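Local coordinates for oxidoreductase, short chain dehydrogenase/reductase family protein (Bifidobacterium adolescentis L2-32, PDB 6M9U) that acts as an NADH-dependent 20beta-hydroxysteroid dehydrogenase, an oxidoreductase of the short-chain dehydrogenase/reductase family, at residues 33-38 with 113-118; 67-72 with 86-91. All blocks are in the same frame, centred on the assembly; numbering follows the deposited sequence.

Overall arrangement
From the N terminus the chain enters the central parallel sheet at strand 32-35 and turns through the loop holding residues 36-38. Helix 41-52 and strand 56-61 follow, and then helix 66-80, which packs against the next strand, 84-88: this is contact 2, closing a short loop at the edge of the sheet. The chain passes through helix 94-108 and returns beside its first strand as strand 113-120, where contact 1 closes a much longer loop. Contact 2 is thus nested inside contact 1. Their centres lie about 12 Å apart, and they meet where Ala38 packs on Leu69 and Leu72. Contact 1 joins strands in mid-sheet; contact 2 fastens a covering helix to the outermost strand of this chain's sheet on that side.

Contact 1 of 2, residues 33-38 with 113-118; sequences GFVTGA and FAFLNA. With EDO (1,2-ethanediol), chain K; EDO (1,2-ethanediol), chain J.
With chi1 at 63°, Phe113 carries its ring between its own backbone N and carbonyl carbon and lays it flat on Gly33, whose CA stands 3.6 Å from the ring centroid, a CH-pi contact. Glycine suits this place because a CB would collide with Phe113 O. Phe34 takes the same rotamer on the other face of the sheet, and there Ala114 CB lies over the ring face, offset toward its rim; the small methyl lets the ring come down on the neighbouring strand. Replacing Phe113 with an alanine would probably uncover Gly33 and open a gap beside Leu50 of helix 41-52. Between the parallel strands, Phe115 N donates to Phe34 O (3.1 Å), and Thr36 N donates to Phe115 O (3.1 Å). Where strand 32-35 has ended, the threonine side chain continues the pairing: Asn117 N points almost straight at Thr36 OG1 (2.8 Å, 171° at the hydrogen), and an ethanediol hydroxyl bonds the same oxygen. Asn117 ND2 bonds Thr168, while a water lies 2.7 Å from both Asn117 OD1 and Gly37 O, bridging the two segments. Gly37, at positive phi, turns the chain toward helix 41-52. Asn117 binds NAD(+) in this enzyme, though the cofactor is absent from this apo chain, and these adjacent central strands, with the glycine-bearing turn after the first, are the heart of the Rossmann fold of short-chain dehydrogenases.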
# COMPACT_ATOMS: atom_id res chain seq x y z
N GLY A 33 13.35 -13.98 3.79
CA GLY A 33 12.41 -14.40 2.77
C GLY A 33 13.07 -14.42 1.42
O GLY A 33 14.29 -14.27 1.30
N PHE A 34 12.23 -14.57 0.40
CA PHE A 34 12.79 -14.76 -0.93
C PHE A 34 11.90 -14.11 -1.96
O PHE A 34 10.75 -13.74 -1.66
CB PHE A 34 13.04 -16.25 -1.25
CG PHE A 34 11.80 -17.11 -1.43
CD1 PHE A 34 11.24 -17.28 -2.69
CD2 PHE A 34 11.23 -17.79 -0.37
CE1 PHE A 34 10.12 -18.07 -2.88
CE2 PHE A 34 10.11 -18.60 -0.56
CZ PHE A 34 9.56 -18.73 -1.82
N VAL A 35 12.47 -13.97 -3.16
CA VAL A 35 11.85 -13.29 -4.29
C VAL A 35 12.13 -14.10 -5.52
O VAL A 35 13.28 -14.37 -5.81
CB VAL A 35 12.42 -11.86 -4.48
CG1 VAL A 35 11.85 -11.22 -5.78
CG2 VAL A 35 12.16 -11.01 -3.25
N THR A 36 11.10 -14.46 -6.27
CA THR A 36 11.28 -15.20 -7.52
C THR A 36 11.27 -14.21 -8.67
O THR A 36 10.94 -13.05 -8.51
CB THR A 36 10.21 -16.29 -7.69
OG1 THR A 36 8.92 -15.69 -7.86
CG2 THR A 36 10.17 -17.15 -6.41
N GLY A 37 11.67 -14.69 -9.85
CA GLY A 37 11.91 -13.77 -10.96
C GLY A 37 12.90 -12.71 -10.63
O GLY A 37 12.80 -11.58 -11.17
N ALA A 38 13.89 -13.01 -9.76
CA ALA A 38 14.69 -11.99 -9.09
C ALA A 38 15.77 -11.39 -9.96
O ALA A 38 16.41 -10.43 -9.55
CB ALA A 38 15.36 -12.54 -7.82
N PHE A 113 8.47 -14.08 4.49
CA PHE A 113 7.77 -13.43 3.40
C PHE A 113 8.21 -14.07 2.10
O PHE A 113 9.30 -14.66 2.01
CB PHE A 113 8.04 -11.92 3.37
CG PHE A 113 9.49 -11.54 3.12
CD1 PHE A 113 10.01 -11.48 1.83
CD2 PHE A 113 10.33 -11.27 4.18
CE1 PHE A 113 11.34 -11.16 1.60
CE2 PHE A 113 11.67 -10.93 3.95
CZ PHE A 113 12.16 -10.87 2.67
N ALA A 114 7.36 -13.97 1.09
CA ALA A 114 7.80 -14.37 -0.24
C ALA A 114 7.09 -13.49 -1.25
O ALA A 114 5.91 -13.18 -1.07
CB ALA A 114 7.52 -15.85 -0.50
N PHE A 115 7.80 -13.12 -2.31
CA PHE A 115 7.28 -12.31 -3.40
C PHE A 115 7.36 -13.25 -4.59
O PHE A 115 8.44 -13.43 -5.16
CB PHE A 115 8.07 -11.00 -3.59
CG PHE A 115 7.61 -10.17 -4.78
CD1 PHE A 115 6.31 -10.16 -5.17
CD2 PHE A 115 8.49 -9.42 -5.51
CE1 PHE A 115 5.90 -9.42 -6.27
CE2 PHE A 115 8.09 -8.69 -6.62
CZ PHE A 115 6.81 -8.68 -6.98
N LEU A 116 6.22 -13.84 -4.94
CA LEU A 116 6.11 -14.82 -6.01
C LEU A 116 5.77 -14.06 -7.27
O LEU A 116 4.63 -13.63 -7.47
CB LEU A 116 5.04 -15.87 -5.72
CG LEU A 116 5.14 -16.71 -4.45
CD1 LEU A 116 6.56 -17.13 -4.21
CD2 LEU A 116 4.53 -15.98 -3.24
N ASN A 117 6.74 -13.94 -8.16
CA ASN A 117 6.75 -12.88 -9.17
C ASN A 117 6.81 -13.58 -10.52
O ASN A 117 7.88 -13.73 -11.10
CB ASN A 117 8.02 -11.80 -8.83
CG ASN A 117 8.23 -10.83 -9.92
OD1 ASN A 117 9.37 -10.62 -10.39
ND2 ASN A 117 7.15 -10.25 -10.40
N ALA A 118 5.62 -13.99 -11.00
CA ALA A 118 5.43 -14.77 -12.21
C ALA A 118 5.54 -13.95 -13.50
O ALA A 118 4.96 -12.86 -13.60
CB ALA A 118 4.03 -15.41 -12.17
C1 EDO K . 7.91 -18.45 -9.55
O1 EDO K . 7.01 -17.97 -8.60
C2 EDO K . 7.85 -17.58 -10.80
O2 EDO K . 6.69 -17.92 -11.55
C1 EDO J . 11.40 -18.09 -12.08
O1 EDO J . 11.32 -17.15 -11.06
C2 EDO J . 12.12 -19.28 -11.47
O2 EDO J . 12.40 -20.26 -12.49
O HOH W 1 11.19 -9.63 -12.15

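Contact 2 of 2, residues 67-72 with 86-91. With EDO (1,2-ethanediol), chain J.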
# COMPACT_ATOMS: atom_id res chain seq x y z
N ASP A 67 24.70 -16.18 -12.94
CA ASP A 67 25.73 -15.16 -12.79
C ASP A 67 25.11 -13.82 -12.42
O ASP A 67 25.58 -13.15 -11.49
CB ASP A 67 26.54 -15.00 -14.08
CG ASP A 67 27.53 -16.13 -14.32
OD1 ASP A 67 27.92 -16.83 -13.34
OD2 ASP A 67 27.92 -16.28 -15.50
N LYS A 68 24.09 -13.40 -13.19
CA LYS A 68 23.30 -12.22 -12.85
C LYS A 68 22.86 -12.26 -11.40
O LYS A 68 22.98 -11.27 -10.69
CB LYS A 68 22.09 -12.12 -13.76
CG LYS A 68 22.26 -11.22 -14.95
CD LYS A 68 20.98 -11.12 -15.77
CE LYS A 68 21.17 -11.70 -17.17
NZ LYS A 68 19.93 -11.72 -17.99
N LEU A 69 22.33 -13.39 -10.94
CA LEU A 69 21.85 -13.44 -9.57
C LEU A 69 22.99 -13.30 -8.58
O LEU A 69 22.82 -12.79 -7.47
CB LEU A 69 21.14 -14.75 -9.29
CG LEU A 69 19.77 -15.00 -9.92
CD1 LEU A 69 19.24 -16.38 -9.50
CD2 LEU A 69 18.82 -13.88 -9.55
N THR A 70 24.14 -13.86 -8.93
CA THR A 70 25.28 -13.85 -8.03
C THR A 70 25.79 -12.43 -7.88
O THR A 70 26.08 -12.00 -6.77
CB THR A 70 26.39 -14.79 -8.55
OG1 THR A 70 25.91 -16.15 -8.51
CG2 THR A 70 27.60 -14.71 -7.66
N GLU A 71 25.86 -11.69 -8.98
CA GLU A 71 26.26 -10.29 -8.93
C GLU A 71 25.21 -9.44 -8.21
O GLU A 71 25.55 -8.55 -7.42
CB GLU A 71 26.51 -9.79 -10.35
CG GLU A 71 26.95 -8.35 -10.48
CD GLU A 71 27.58 -8.08 -11.83
OE1 GLU A 71 27.37 -8.91 -12.74
OE2 GLU A 71 28.30 -7.06 -11.97
N LEU A 72 23.92 -9.73 -8.44
CA LEU A 72 22.88 -8.97 -7.77
C LEU A 72 22.93 -9.22 -6.28
O LEU A 72 22.80 -8.29 -5.48
CB LEU A 72 21.51 -9.33 -8.34
CG LEU A 72 21.13 -8.73 -9.70
CD1 LEU A 72 19.84 -9.43 -10.19
CD2 LEU A 72 20.91 -7.25 -9.62
N ALA A 86 21.88 -15.79 -3.71
CA ALA A 86 21.30 -16.22 -4.98
C ALA A 86 21.09 -17.74 -4.94
O ALA A 86 21.99 -18.49 -4.57
CB ALA A 86 22.19 -15.81 -6.15
N LEU A 87 19.87 -18.17 -5.28
CA LEU A 87 19.49 -19.59 -5.35
C LEU A 87 18.79 -19.81 -6.68
O LEU A 87 17.67 -19.33 -6.87
CB LEU A 87 18.57 -19.99 -4.20
CG LEU A 87 19.14 -19.97 -2.80
CD1 LEU A 87 18.11 -20.25 -1.71
CD2 LEU A 87 20.27 -20.95 -2.71
N THR A 88 19.44 -20.47 -7.62
CA THR A 88 18.75 -20.81 -8.85
C THR A 88 17.79 -21.97 -8.60
O THR A 88 17.94 -22.78 -7.67
CB THR A 88 19.74 -21.19 -9.94
OG1 THR A 88 20.55 -22.28 -9.48
CG2 THR A 88 20.60 -19.98 -10.31
N CYS A 89 16.79 -22.05 -9.47
CA CYS A 89 15.77 -23.08 -9.37
C CYS A 89 14.90 -23.01 -10.62
O CYS A 89 14.44 -21.93 -11.00
CB CYS A 89 14.89 -22.91 -8.14
SG CYS A 89 13.72 -24.28 -7.91
N ASP A 90 14.69 -24.14 -11.27
CA ASP A 90 13.64 -24.26 -12.27
C ASP A 90 12.38 -24.73 -11.53
O ASP A 90 12.28 -25.90 -11.13
CB ASP A 90 14.06 -25.22 -13.38
CG ASP A 90 12.97 -25.41 -14.39
OD1 ASP A 90 12.09 -24.53 -14.47
OD2 ASP A 90 12.99 -26.46 -15.07
N VAL A 91 11.44 -23.80 -11.31
CA VAL A 91 10.32 -24.03 -10.40
C VAL A 91 9.20 -24.85 -11.02
O VAL A 91 8.21 -25.12 -10.35
CB VAL A 91 9.74 -22.70 -9.87
CG1 VAL A 91 10.79 -21.94 -9.06
CG2 VAL A 91 9.19 -21.84 -11.02
C1 EDO J . 11.40 -18.09 -12.08
O1 EDO J . 11.32 -17.15 -11.06
C2 EDO J . 12.12 -19.28 -11.47
O2 EDO J . 12.40 -20.26 -12.49
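Helix 67-72 runs nearly antiparallel to strand 86-88, with 163° between their directions and 7.9 Å between the axes at closest approach. This is the helix-to-second-strand packing of a beta-alpha-beta unit, strand 56-61, helix 66-80 and strand 84-88, within the Rossmann fold. The backbones come nearest at Leu69 and Ala86, whose CA atoms are 5.4 Å apart. That closeness suits alanine: its CB points at the helix, and the small methyl fits against the backbone turn, 3.4 Å from Leu69 O and also near Thr70 N. The methyl packs tightly on Leu69 CB as well, at 3.5 Å, closer than carbons usually come. Leucine suits the helical side because it reaches farther along the sheet: its side chain also packs on Leu59 and Asp61 of strand 56-61 and on Ala38 and Ala39 of the turn after strand 32-35. Thr70 lies at the exposed border, and its OG1 bonds back to Glu66 O in its own helix. Leu87, alternating with its neighbours, points away from helix 67-72 and packs on Leu100 of helix 94-108, so the edge strand is sandwiched between helices. Beyond the strand lie Asp90 and Val91, both of which bind NAD(+) when the cofactor is present; here an ethanediol, probably from the crystallisation liquor, sits beside Val91 and donates from O2 to Cys89 O at 3.0 Å. Back at the helix, the chi1 of Leu69, -71°, sets CG anti to the carbonyl carbon, and from there the CD1 branch extends to Thr88, where Leu69 CD1 and Thr88 CG2 meet obliquely at 3.9 Å.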